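Local coordinates for protein polyprenyl synthetase (Zymomonas mobilis subsp. mobilis, PDB 4KKM) that probably joins isoprenyl diphosphates into longer chains such as farnesyl diphosphate, as a magnesium-dependent prenyltransferase of the FPP/GGPP synthase family, at residues Lys233-Asp238 and Asp292-His297; Val76-Ala81 and Asp306-Ile311; Leu144-Leu149 and Glu163-Leu168; Ile97-Val102 and Asp139-Leu144. All coordinates share one frame; numbering follows the deposited sequence.

Contact 1 (Lys233-Asp238 and Asp292-His297); sequences KAYARD and DQAIAH
The imidazole ring of His297 is held between Ala234 and its own backbone. Ala234 CB sits over the centre of one face in a CH-pi contact, 3.5 Å from the ring centroid and almost on the ring normal, while the backbone oxygen of Gln293, one turn back in the chain, lies over the opposite face toward the rim. At the ring edge NE2 donates to Asp238 OD2 (2.7 Å), a bent bond (N-H...O angle 139°); OD2 lies near the ring plane, while NE2 meets it from above the carboxylate plane. The other oxygen, OD1, takes Arg237 NE at 3.0 Å in a salt bridge and, weakly, NH2; it lies in the guanidinium plane, though NE comes from above the carboxylate. Gripped at both oxygens, the carboxylate is held against rotation. It would probably favour a protonated imidazole, an effect the nearby guanidinium would work against. These contacts bind helix 226-253 to helix 280-296 of the all-helical prenyl synthase fold, which here run nearly antiparallel (169°), the axes of the two segments 8.1 Å apart. So close an approach suits alanine: Ala294 CB rests 3.7 Å from Asp238 CB and 3.9 Å from Tyr235 CD2. The ring of Tyr235, swung away from its backbone N (chi1 165°), passes Ala294, whose carbonyl oxygen lies at the ring edge 3.4 Å from CD2, and its hydroxyl bonds to Leu308 O in helix 306-314.

Contact 2 (Val76-Ala81 and Asp306-Ile311); sequences VVATCA and DYLRSI
Ala78 CB is the point on which this contact closes: it meets Tyr307 CB at 3.8 Å, Leu308 CD2 at 3.8 Å and Ile311 CD1 at 4.0 Å, three side chains spread over one turn of helix 306-314. A single methyl suits this place, since the segments' N-to-C directions differ by 141° and their axes approach to 8.9 Å. Leu308 carries the tight side. Its CG points away from its own carbonyl carbon (chi1 -75°), which brings CD2 to 3.7 Å from Thr79 OG1 while CD1 lies beside the same oxygen. That hydroxyl is bonded back to the carbonyl of Leu75 in its own helix, which allows threonine to face a leucine. With an alanine at this leucine, a gap is likely to open beside Ala78, and the two methyls packed beside the Thr79 oxygen would be lost. The looser flank is wetter: a water gives a hydrogen to Ala78 O (3.0 Å) and accepts one from Leu308 N (3.2 Å), bridging the two backbones. Beyond it the partly exposed Tyr307 touches Ala78 through CB and packs against Met30 of helix 24-45. Apolar contacts and one bridging water join helix 71-80 to helix 306-314 of the all-helical fold; with no direct hydrogen bond between the segments, the fit relies on shape.

Contact 3 (Leu144-Leu149 and Glu163-Leu168); sequences LAFEIL and ELIQAL
Two neighbouring antiparallel helices of the all-helical isoprenoid synthase fold, 131-150 and 158-172, pack here; their segments run at 162°, with axes 9.8 Å apart at closest, a wider spacing filled by leucine, isoleucine and phenylalanine. Leu168 projects into the middle of the contact. Its CG lies opposite the backbone N (chi1 -174°), and this sends CD2 across the gap to Leu149 CD1 at 3.6 Å and to Ala145 CB at 3.9 Å, where the small alanine makes room for it. The same methyl stands over one face of the Phe146 ring, toward its rim, in a CH-pi contact 4.2 Å from the centroid. Phe146 also reaches the subunit interface, where its ring stacks on Phe146 of the second subunit; its side chain therefore serves both the core of one chain and the dimer. A serine in its place would probably leave Leu168 without the ring under its methyl and deprive the other subunit's phenylalanine of its stacking partner. Nearer the end of helix 131-150, Leu149 splits its contacts between branch and stem: CD1 also touches Leu164, 4.2 Å from its CB. The stem meets isoleucine, with Leu149 CB 3.7 Å from Ile165 CG1.

Contact 4 (Ile97-Val102 and Asp139-Leu144); sequences IECIHV and DALQAL
Leu141 reaches over from helix 131-150 to helix 87-109, and its side chain can be followed outward. CB lies 4.0 Å from the backbone oxygen of Cys99; beyond CG, which is set opposite the carbonyl carbon (chi1 -81°), the branches part. CD1 meets Val102 CG1 at 3.7 Å, whereas CD2 approaches Cys99 SG more loosely at 4.3 Å. The backbone of Leu141 joins in as well, for its carbonyl oxygen lies 3.5 Å from Cys99 CB. Cysteine is a slim residue for such a place: the axes of the two segments come within 8.0 Å, crossing at -159°, and its sulfur still extends to Leu144 CD2 (4.1 Å). On the flank of this core, Ile100 CD1 touches Gln142 CG at 4.1 Å. The stem of the glutamine packs as a hydrocarbon, and its extended chain carries NE2 to the backbone oxygen of Asp139 in the second subunit, so this buried NH2 finds an acceptor across the dimer. Helix 87-109 also runs on to Asp108, which with Asp114 binds calcium in the crystal; the side chain of Val102 is about 11 Å from that of Asp108. Between the segments themselves no hydrogen bond forms. Shape and apolar contact therefore join these two helices within the subunit, while the NE2 of Gln142 bonds to the neighbouring chain.

In the fold
From the N terminus, helix 71-80 opens contact 2, which closes only at helix 306-314, with 224 residues between its segments, and so encloses the other three. Within that span contact 4 comes first, pairing helix 87-109 with helix 131-150; contact 3 then carries the same helix 131-150 on to helix 158-172. These two share Leu144, have centres about 10 Å apart and both touch the second subunit. Contact 1 follows in series, joining helices 226-253 and 280-296 farther from the dimer partner. It abuts contact 2 through Ile295 packing on Arg309, while Val76 packing on Ile97 links contact 2 to contact 4. No loops cross.

Contact 1 (Lys233-Asp238 and Asp292-His297)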
loop_
_atom_site.group_PDB
_atom_site.type_symbol
_atom_site.label_atom_id
_atom_site.label_comp_id
_atom_site.label_asym_id
_atom_site.label_seq_id
_atom_site.Cartn_x
_atom_site.Cartn_y
_atom_site.Cartn_z
ATOM N N LYS B 233 -7.824 -20.345 9.498
ATOM C CA LYS B 233 -7.280 -19.192 10.216
ATOM C C LYS B 233 -6.730 -19.596 11.587
ATOM O O LYS B 233 -5.754 -19.020 12.071
ATOM C CB LYS B 233 -8.314 -18.066 10.335
ATOM C CG LYS B 233 -8.656 -17.413 8.996
ATOM C CD LYS B 233 -9.433 -16.115 9.174
ATOM C CE LYS B 233 -8.497 -14.945 9.473
ATOM N NZ LYS B 233 -9.233 -13.649 9.517
ATOM N N ALA B 234 -7.346 -20.601 12.199
ATOM C CA ALA B 234 -6.865 -21.123 13.474
ATOM C C ALA B 234 -5.499 -21.798 13.315
ATOM O O ALA B 234 -4.640 -21.699 14.192
ATOM C CB ALA B 234 -7.885 -22.103 14.069
ATOM N N TYR B 235 -5.310 -22.500 12.201
ATOM C CA TYR B 235 -4.010 -23.092 11.891
ATOM C C TYR B 235 -2.956 -21.996 11.788
ATOM O O TYR B 235 -1.859 -22.127 12.334
ATOM C CB TYR B 235 -4.076 -23.893 10.588
ATOM C CG TYR B 235 -2.730 -24.252 9.972
ATOM C CD1 TYR B 235 -2.038 -23.338 9.177
ATOM C CD2 TYR B 235 -2.171 -25.518 10.152
ATOM C CE1 TYR B 235 -0.820 -23.657 8.599
ATOM C CE2 TYR B 235 -0.942 -25.848 9.574
ATOM C CZ TYR B 235 -0.274 -24.908 8.795
ATOM O OH TYR B 235 0.939 -25.210 8.207
ATOM N N ALA B 236 -3.286 -20.928 11.067
ATOM C CA ALA B 236 -2.356 -19.817 10.889
ATOM C C ALA B 236 -2.016 -19.182 12.222
ATOM O O ALA B 236 -0.871 -18.805 12.471
ATOM C CB ALA B 236 -2.941 -18.764 9.959
ATOM N N ARG B 237 -3.031 -19.039 13.064
ATOM C CA ARG B 237 -2.846 -18.424 14.370
ATOM C C ARG B 237 -1.847 -19.240 15.190
ATOM O O ARG B 237 -0.924 -18.693 15.810
ATOM C CB ARG B 237 -4.191 -18.347 15.091
ATOM C CG ARG B 237 -4.102 -17.913 16.549
ATOM C CD ARG B 237 -5.380 -18.287 17.300
ATOM N NE ARG B 237 -5.463 -19.732 17.512
ATOM C CZ ARG B 237 -6.599 -20.406 17.665
ATOM N NH1 ARG B 237 -7.762 -19.766 17.632
ATOM N NH2 ARG B 237 -6.569 -21.722 17.851
ATOM N N ASP B 238 -2.023 -20.556 15.171
ATOM C CA ASP B 238 -1.176 -21.443 15.965
ATOM C C ASP B 238 0.252 -21.544 15.432
ATOM O O ASP B 238 1.194 -21.441 16.207
ATOM C CB ASP B 238 -1.813 -22.834 16.123
ATOM C CG ASP B 238 -3.054 -22.810 17.001
ATOM O OD1 ASP B 238 -3.248 -21.812 17.728
ATOM O OD2 ASP B 238 -3.837 -23.781 16.956
ATOM N N ASP B 292 1.075 -29.169 17.356
ATOM C CA ASP B 292 0.033 -30.186 17.445
ATOM C C ASP B 292 -1.354 -29.567 17.275
ATOM O O ASP B 292 -2.195 -30.093 16.548
ATOM C CB ASP B 292 0.118 -30.930 18.782
ATOM C CG ASP B 292 1.357 -31.799 18.889
ATOM O OD1 ASP B 292 1.892 -32.206 17.836
ATOM O OD2 ASP B 292 1.792 -32.080 20.025
ATOM N N GLN B 293 -1.581 -28.447 17.954
ATOM C CA GLN B 293 -2.848 -27.734 17.859
ATOM C C GLN B 293 -3.130 -27.259 16.434
ATOM O O GLN B 293 -4.253 -27.385 15.944
ATOM C CB GLN B 293 -2.879 -26.557 18.840
ATOM C CG GLN B 293 -3.015 -26.992 20.295
ATOM C CD GLN B 293 -2.680 -25.886 21.274
ATOM O OE1 GLN B 293 -2.820 -24.705 20.966
ATOM N NE2 GLN B 293 -2.225 -26.268 22.460
ATOM N N ALA B 294 -2.110 -26.717 15.773
ATOM C CA ALA B 294 -2.249 -26.259 14.394
ATOM C C ALA B 294 -2.704 -27.406 13.500
ATOM O O ALA B 294 -3.634 -27.267 12.696
ATOM C CB ALA B 294 -0.923 -25.664 13.884
ATOM N N ILE B 295 -2.061 -28.553 13.660
ATOM C CA ILE B 295 -2.351 -29.701 12.815
ATOM C C ILE B 295 -3.759 -30.245 13.074
ATOM O O ILE B 295 -4.461 -30.630 12.137
ATOM C CB ILE B 295 -1.265 -30.790 12.972
ATOM C CG1 ILE B 295 0.021 -30.333 12.275
ATOM C CG2 ILE B 295 -1.740 -32.131 12.414
ATOM C CD1 ILE B 295 1.229 -31.197 12.578
ATOM N N ALA B 296 -4.179 -30.234 14.338
ATOM C CA ALA B 296 -5.503 -30.731 14.710
ATOM C C ALA B 296 -6.641 -29.985 14.005
ATOM O O ALA B 296 -7.694 -30.564 13.745
ATOM C CB ALA B 296 -5.693 -30.708 16.234
ATOM N N HIS B 297 -6.421 -28.709 13.682
ATOM C CA HIS B 297 -7.419 -27.932 12.946
ATOM C C HIS B 297 -7.683 -28.541 11.568
ATOM O O HIS B 297 -8.747 -28.337 10.986
ATOM C CB HIS B 297 -7.002 -26.458 12.804
ATOM C CG HIS B 297 -6.856 -25.737 14.109
ATOM N ND1 HIS B 297 -7.859 -25.686 15.051
ATOM C CD2 HIS B 297 -5.820 -25.032 14.628
ATOM C CE1 HIS B 297 -7.448 -24.990 16.097
ATOM N NE2 HIS B 297 -6.213 -24.580 15.863
#

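Contact 2 (Val76-Ala81 and Asp306-Ile311)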
loop_
_atom_site.group_PDB
_atom_site.type_symbol
_atom_site.label_atom_id
_atom_site.label_comp_id
_atom_site.label_asym_id
_atom_site.label_seq_id
_atom_site.Cartn_x
_atom_site.Cartn_y
_atom_site.Cartn_z
ATOM N N VAL B 76 0.138 -20.154 0.875
ATOM C CA VAL B 76 -0.951 -19.936 -0.070
ATOM C C VAL B 76 -1.118 -21.150 -0.981
ATOM O O VAL B 76 -2.221 -21.687 -1.122
ATOM C CB VAL B 76 -0.721 -18.678 -0.935
ATOM C CG1 VAL B 76 -1.764 -18.605 -2.048
ATOM C CG2 VAL B 76 -0.763 -17.427 -0.069
ATOM N N VAL B 77 -0.013 -21.584 -1.579
ATOM C CA VAL B 77 -0.024 -22.719 -2.500
ATOM C C VAL B 77 -0.527 -23.987 -1.801
ATOM O O VAL B 77 -1.376 -24.707 -2.336
ATOM C CB VAL B 77 1.379 -22.964 -3.117
ATOM C CG1 VAL B 77 1.436 -24.319 -3.812
ATOM C CG2 VAL B 77 1.756 -21.836 -4.083
ATOM N N ALA B 78 -0.021 -24.244 -0.598
ATOM C CA ALA B 78 -0.405 -25.444 0.147
ATOM C C ALA B 78 -1.853 -25.404 0.631
ATOM O O ALA B 78 -2.479 -26.448 0.805
ATOM C CB ALA B 78 0.541 -25.687 1.329
ATOM N N THR B 79 -2.380 -24.210 0.871
ATOM C CA THR B 79 -3.773 -24.098 1.289
ATOM C C THR B 79 -4.709 -24.220 0.087
ATOM O O THR B 79 -5.720 -24.916 0.146
ATOM C CB THR B 79 -4.058 -22.784 2.047
ATOM O OG1 THR B 79 -3.117 -22.640 3.115
ATOM C CG2 THR B 79 -5.471 -22.808 2.630
ATOM N N CYS B 80 -4.366 -23.550 -1.012
ATOM C CA CYS B 80 -5.158 -23.678 -2.236
ATOM C C CYS B 80 -5.218 -25.127 -2.717
ATOM O O CYS B 80 -6.209 -25.559 -3.316
ATOM C CB CYS B 80 -4.618 -22.764 -3.336
ATOM S SG CYS B 80 -4.947 -21.025 -3.034
ATOM N N ALA B 81 -4.157 -25.877 -2.431
ATOM C CA ALA B 81 -4.080 -27.291 -2.785
ATOM C C ALA B 81 -5.157 -28.142 -2.105
ATOM O O ALA B 81 -5.482 -29.231 -2.578
ATOM C CB ALA B 81 -2.692 -27.840 -2.467
ATOM N N ASP B 306 -1.421 -32.611 3.742
ATOM C CA ASP B 306 -0.109 -33.052 4.222
ATOM C C ASP B 306 0.972 -31.968 4.138
ATOM O O ASP B 306 1.859 -31.909 4.989
ATOM C CB ASP B 306 0.352 -34.326 3.505
ATOM C CG ASP B 306 -0.286 -35.580 4.078
ATOM O OD1 ASP B 306 -0.853 -35.512 5.194
ATOM O OD2 ASP B 306 -0.211 -36.637 3.417
ATOM N N TYR B 307 0.892 -31.110 3.124
ATOM C CA TYR B 307 1.846 -30.013 2.988
ATOM C C TYR B 307 1.765 -29.052 4.164
ATOM O O TYR B 307 2.780 -28.732 4.785
ATOM C CB TYR B 307 1.634 -29.265 1.672
ATOM C CG TYR B 307 2.045 -30.073 0.469
ATOM C CD1 TYR B 307 3.367 -30.471 0.299
ATOM C CD2 TYR B 307 1.117 -30.449 -0.493
ATOM C CE1 TYR B 307 3.755 -31.213 -0.796
ATOM C CE2 TYR B 307 1.495 -31.196 -1.593
ATOM C CZ TYR B 307 2.816 -31.572 -1.740
ATOM O OH TYR B 307 3.199 -32.312 -2.833
ATOM N N LEU B 308 0.554 -28.599 4.472
ATOM C CA LEU B 308 0.327 -27.755 5.641
ATOM C C LEU B 308 0.775 -28.442 6.931
ATOM O O LEU B 308 1.349 -27.806 7.812
ATOM C CB LEU B 308 -1.146 -27.354 5.739
ATOM C CG LEU B 308 -1.616 -26.283 4.747
ATOM C CD1 LEU B 308 -3.104 -26.003 4.937
ATOM C CD2 LEU B 308 -0.784 -24.993 4.869
ATOM N N ARG B 309 0.513 -29.739 7.037
ATOM C CA ARG B 309 0.948 -30.500 8.205
ATOM C C ARG B 309 2.474 -30.486 8.340
ATOM O O ARG B 309 3.003 -30.201 9.414
ATOM C CB ARG B 309 0.399 -31.934 8.166
ATOM C CG ARG B 309 -1.120 -32.013 8.330
ATOM C CD ARG B 309 -1.642 -33.452 8.367
ATOM N NE ARG B 309 -3.103 -33.481 8.471
ATOM C CZ ARG B 309 -3.923 -33.899 7.509
ATOM N NH1 ARG B 309 -3.440 -34.357 6.361
ATOM N NH2 ARG B 309 -5.235 -33.872 7.706
ATOM N N SER B 310 3.171 -30.773 7.240
ATOM C CA SER B 310 4.635 -30.746 7.210
ATOM C C SER B 310 5.199 -29.366 7.527
ATOM O O SER B 310 6.215 -29.242 8.218
ATOM C CB SER B 310 5.153 -31.195 5.843
ATOM O OG SER B 310 4.936 -32.579 5.655
ATOM N N ILE B 311 4.541 -28.333 7.009
ATOM C CA ILE B 311 4.990 -26.965 7.217
ATOM C C ILE B 311 4.965 -26.625 8.699
ATOM O O ILE B 311 5.920 -26.055 9.218
ATOM C CB ILE B 311 4.147 -25.953 6.406
ATOM C CG1 ILE B 311 4.485 -26.068 4.920
ATOM C CG2 ILE B 311 4.379 -24.526 6.904
ATOM C CD1 ILE B 311 3.493 -25.373 4.017
HETATM O O HOH W 1 -1.682 -28.910 2.240
#

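Contact 3 (Leu144-Leu149 and Glu163-Leu168)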
loop_
_atom_site.group_PDB
_atom_site.type_symbol
_atom_site.label_atom_id
_atom_site.label_comp_id
_atom_site.label_asym_id
_atom_site.label_seq_id
_atom_site.Cartn_x
_atom_site.Cartn_y
_atom_site.Cartn_z
ATOM N N LEU B 144 1.753 -2.624 -5.512
ATOM C CA LEU B 144 1.771 -3.728 -6.477
ATOM C C LEU B 144 0.956 -4.928 -5.989
ATOM O O LEU B 144 0.300 -5.606 -6.789
ATOM C CB LEU B 144 3.211 -4.157 -6.785
ATOM C CG LEU B 144 3.352 -5.208 -7.888
ATOM C CD1 LEU B 144 2.769 -4.681 -9.199
ATOM C CD2 LEU B 144 4.812 -5.606 -8.063
ATOM N N ALA B 145 0.988 -5.185 -4.682
ATOM C CA ALA B 145 0.236 -6.302 -4.113
ATOM C C ALA B 145 -1.242 -6.209 -4.483
ATOM O O ALA B 145 -1.878 -7.208 -4.835
ATOM C CB ALA B 145 0.383 -6.332 -2.592
ATOM N N PHE B 146 -1.783 -4.997 -4.403
ATOM C CA PHE B 146 -3.210 -4.792 -4.640
ATOM C C PHE B 146 -3.537 -4.790 -6.125
ATOM O O PHE B 146 -4.605 -5.266 -6.531
ATOM C CB PHE B 146 -3.703 -3.523 -3.935
ATOM C CG PHE B 146 -3.618 -3.616 -2.444
ATOM C CD1 PHE B 146 -4.579 -4.319 -1.724
ATOM C CD2 PHE B 146 -2.554 -3.052 -1.760
ATOM C CE1 PHE B 146 -4.486 -4.437 -0.345
ATOM C CE2 PHE B 146 -2.456 -3.168 -0.383
ATOM C CZ PHE B 146 -3.426 -3.858 0.327
ATOM N N GLU B 147 -2.613 -4.279 -6.937
ATOM C CA GLU B 147 -2.760 -4.382 -8.386
ATOM C C GLU B 147 -2.859 -5.843 -8.809
ATOM O O GLU B 147 -3.719 -6.204 -9.614
ATOM C CB GLU B 147 -1.602 -3.702 -9.134
ATOM C CG GLU B 147 -1.858 -3.633 -10.642
ATOM C CD GLU B 147 -0.709 -3.027 -11.427
ATOM O OE1 GLU B 147 0.189 -2.417 -10.808
ATOM O OE2 GLU B 147 -0.706 -3.163 -12.670
ATOM N N ILE B 148 -1.986 -6.681 -8.256
ATOM C CA ILE B 148 -1.965 -8.104 -8.605
ATOM C C ILE B 148 -3.286 -8.783 -8.249
ATOM O O ILE B 148 -3.863 -9.510 -9.063
ATOM C CB ILE B 148 -0.804 -8.845 -7.895
ATOM C CG1 ILE B 148 0.555 -8.366 -8.417
ATOM C CG2 ILE B 148 -0.931 -10.363 -8.070
ATOM C CD1 ILE B 148 1.713 -8.742 -7.499
ATOM N N LEU B 149 -3.775 -8.536 -7.037
ATOM C CA LEU B 149 -5.010 -9.173 -6.575
ATOM C C LEU B 149 -6.243 -8.736 -7.358
ATOM O O LEU B 149 -7.243 -9.456 -7.409
ATOM C CB LEU B 149 -5.244 -8.905 -5.089
ATOM C CG LEU B 149 -4.346 -9.645 -4.097
ATOM C CD1 LEU B 149 -4.766 -9.315 -2.672
ATOM C CD2 LEU B 149 -4.420 -11.152 -4.346
ATOM N N GLU B 163 -12.765 -10.119 -1.801
ATOM C CA GLU B 163 -12.528 -10.711 -0.486
ATOM C C GLU B 163 -11.033 -10.779 -0.184
ATOM O O GLU B 163 -10.605 -10.514 0.944
ATOM C CB GLU B 163 -13.168 -12.101 -0.378
ATOM C CG GLU B 163 -14.693 -12.076 -0.283
ATOM C CD GLU B 163 -15.317 -13.465 -0.297
ATOM O OE1 GLU B 163 -14.736 -14.389 0.307
ATOM O OE2 GLU B 163 -16.386 -13.635 -0.921
ATOM N N LEU B 164 -10.241 -11.129 -1.196
ATOM C CA LEU B 164 -8.787 -11.184 -1.040
ATOM C C LEU B 164 -8.229 -9.797 -0.749
ATOM O O LEU B 164 -7.420 -9.618 0.167
ATOM C CB LEU B 164 -8.125 -11.769 -2.296
ATOM C CG LEU B 164 -8.407 -13.252 -2.567
ATOM C CD1 LEU B 164 -7.892 -13.638 -3.940
ATOM C CD2 LEU B 164 -7.751 -14.118 -1.491
ATOM N N ILE B 165 -8.666 -8.818 -1.536
ATOM C CA ILE B 165 -8.217 -7.439 -1.368
ATOM C C ILE B 165 -8.572 -6.873 0.013
ATOM O O ILE B 165 -7.720 -6.300 0.693
ATOM C CB ILE B 165 -8.781 -6.534 -2.480
ATOM C CG1 ILE B 165 -8.118 -6.876 -3.821
ATOM C CG2 ILE B 165 -8.559 -5.073 -2.138
ATOM C CD1 ILE B 165 -8.891 -6.401 -5.035
ATOM N N GLN B 166 -9.823 -7.033 0.433
ATOM C CA GLN B 166 -10.200 -6.572 1.767
ATOM C C GLN B 166 -9.369 -7.248 2.857
ATOM O O GLN B 166 -8.864 -6.585 3.767
ATOM C CB GLN B 166 -11.689 -6.798 2.044
ATOM C CG GLN B 166 -12.076 -6.382 3.452
ATOM C CD GLN B 166 -13.547 -6.046 3.592
ATOM O OE1 GLN B 166 -14.403 -6.673 2.966
ATOM N NE2 GLN B 166 -13.847 -5.043 4.412
ATOM N N ALA B 167 -9.225 -8.566 2.752
ATOM C CA ALA B 167 -8.439 -9.325 3.725
ATOM C C ALA B 167 -6.985 -8.873 3.744
ATOM O O ALA B 167 -6.395 -8.719 4.808
ATOM C CB ALA B 167 -8.527 -10.823 3.440
ATOM N N LEU B 168 -6.397 -8.660 2.568
ATOM C CA LEU B 168 -5.014 -8.203 2.525
ATOM C C LEU B 168 -4.832 -6.810 3.147
ATOM O O LEU B 168 -3.871 -6.576 3.885
ATOM C CB LEU B 168 -4.467 -8.227 1.098
ATOM C CG LEU B 168 -2.970 -7.892 1.045
ATOM C CD1 LEU B 168 -2.171 -8.955 1.792
ATOM C CD2 LEU B 168 -2.474 -7.729 -0.386
#

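Contact 4 (Ile97-Val102 and Asp139-Leu144)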
loop_
_atom_site.group_PDB
_atom_site.type_symbol
_atom_site.label_atom_id
_atom_site.label_comp_id
_atom_site.label_asym_id
_atom_site.label_seq_id
_atom_site.Cartn_x
_atom_site.Cartn_y
_atom_site.Cartn_z
ATOM N N ILE B 97 1.030 -11.598 -1.606
ATOM C CA ILE B 97 1.342 -11.549 -0.176
ATOM C C ILE B 97 2.839 -11.334 0.011
ATOM O O ILE B 97 3.276 -10.671 0.957
ATOM C CB ILE B 97 0.828 -12.806 0.620
ATOM C CG1 ILE B 97 1.045 -12.634 2.131
ATOM C CG2 ILE B 97 1.495 -14.093 0.137
ATOM C CD1 ILE B 97 0.349 -11.410 2.705
ATOM N N GLU B 98 3.625 -11.870 -0.914
ATOM C CA GLU B 98 5.072 -11.720 -0.838
ATOM C C GLU B 98 5.471 -10.271 -1.110
ATOM O O GLU B 98 6.483 -9.800 -0.601
ATOM C CB GLU B 98 5.776 -12.695 -1.793
ATOM C CG GLU B 98 7.296 -12.764 -1.645
ATOM C CD GLU B 98 7.777 -13.442 -0.359
ATOM O OE1 GLU B 98 6.954 -13.787 0.519
ATOM O OE2 GLU B 98 9.005 -13.620 -0.225
ATOM N N CYS B 99 4.663 -9.556 -1.891
ATOM C CA CYS B 99 4.878 -8.122 -2.068
ATOM C C CYS B 99 4.833 -7.387 -0.736
ATOM O O CYS B 99 5.681 -6.543 -0.449
ATOM C CB CYS B 99 3.835 -7.517 -3.005
ATOM S SG CYS B 99 4.127 -7.838 -4.750
ATOM N N ILE B 100 3.828 -7.704 0.068
ATOM C CA ILE B 100 3.666 -7.075 1.376
ATOM C C ILE B 100 4.807 -7.460 2.315
ATOM O O ILE B 100 5.371 -6.612 3.010
ATOM C CB ILE B 100 2.325 -7.464 2.004
ATOM C CG1 ILE B 100 1.168 -7.010 1.104
ATOM C CG2 ILE B 100 2.212 -6.922 3.439
ATOM C CD1 ILE B 100 1.138 -5.509 0.822
ATOM N N HIS B 101 5.154 -8.742 2.328
ATOM C CA HIS B 101 6.240 -9.217 3.177
ATOM C C HIS B 101 7.561 -8.550 2.792
ATOM O O HIS B 101 8.285 -8.040 3.649
ATOM C CB HIS B 101 6.362 -10.739 3.074
ATOM C CG HIS B 101 7.527 -11.306 3.821
ATOM N ND1 HIS B 101 7.699 -11.145 5.179
ATOM C CD2 HIS B 101 8.588 -12.044 3.399
ATOM C CE1 HIS B 101 8.807 -11.754 5.562
ATOM N NE2 HIS B 101 9.363 -12.307 4.496
ATOM N N VAL B 102 7.867 -8.549 1.499
ATOM C CA VAL B 102 9.132 -7.995 1.028
ATOM C C VAL B 102 9.210 -6.490 1.291
ATOM O O VAL B 102 10.223 -6.001 1.788
ATOM C CB VAL B 102 9.375 -8.314 -0.459
ATOM C CG1 VAL B 102 10.514 -7.454 -1.031
ATOM C CG2 VAL B 102 9.663 -9.803 -0.629
ATOM N N ASP B 139 7.351 1.310 -0.967
ATOM C CA ASP B 139 6.060 1.948 -1.242
ATOM C C ASP B 139 5.402 1.380 -2.507
ATOM O O ASP B 139 4.189 1.115 -2.525
ATOM C CB ASP B 139 6.205 3.473 -1.328
ATOM C CG ASP B 139 6.418 4.113 0.039
ATOM O OD1 ASP B 139 6.141 3.432 1.050
ATOM O OD2 ASP B 139 6.846 5.289 0.105
ATOM N N ALA B 140 6.205 1.169 -3.546
ATOM C CA ALA B 140 5.683 0.681 -4.822
ATOM C C ALA B 140 5.268 -0.778 -4.714
ATOM O O ALA B 140 4.300 -1.209 -5.349
ATOM C CB ALA B 140 6.735 0.851 -5.928
ATOM N N LEU B 141 6.004 -1.545 -3.910
ATOM C CA LEU B 141 5.670 -2.957 -3.737
ATOM C C LEU B 141 4.344 -3.142 -3.010
ATOM O O LEU B 141 3.588 -4.065 -3.324
ATOM C CB LEU B 141 6.798 -3.719 -3.022
ATOM C CG LEU B 141 7.965 -4.135 -3.930
ATOM C CD1 LEU B 141 9.152 -4.652 -3.106
ATOM C CD2 LEU B 141 7.511 -5.199 -4.914
ATOM N N GLN B 142 4.045 -2.277 -2.040
ATOM C CA GLN B 142 2.749 -2.393 -1.373
ATOM C C GLN B 142 1.612 -2.158 -2.372
ATOM O O GLN B 142 0.642 -2.918 -2.418
ATOM C CB GLN B 142 2.606 -1.459 -0.158
ATOM C CG GLN B 142 1.161 -1.465 0.374
ATOM C CD GLN B 142 1.003 -0.969 1.808
ATOM O OE1 GLN B 142 0.109 -1.424 2.526
ATOM N NE2 GLN B 142 1.866 -0.044 2.233
ATOM N N ALA B 143 1.738 -1.108 -3.180
ATOM C CA ALA B 143 0.740 -0.839 -4.211
ATOM C C ALA B 143 0.615 -2.026 -5.166
ATOM O O ALA B 143 -0.487 -2.397 -5.567
ATOM C CB ALA B 143 1.097 0.430 -4.989
ATOM N N LEU B 144 1.753 -2.624 -5.512
ATOM C CA LEU B 144 1.771 -3.728 -6.477
ATOM C C LEU B 144 0.956 -4.928 -5.989
ATOM O O LEU B 144 0.300 -5.606 -6.789
ATOM C CB LEU B 144 3.211 -4.157 -6.785
ATOM C CG LEU B 144 3.352 -5.208 -7.888
ATOM C CD1 LEU B 144 2.769 -4.681 -9.199
ATOM C CD2 LEU B 144 4.812 -5.606 -8.063
#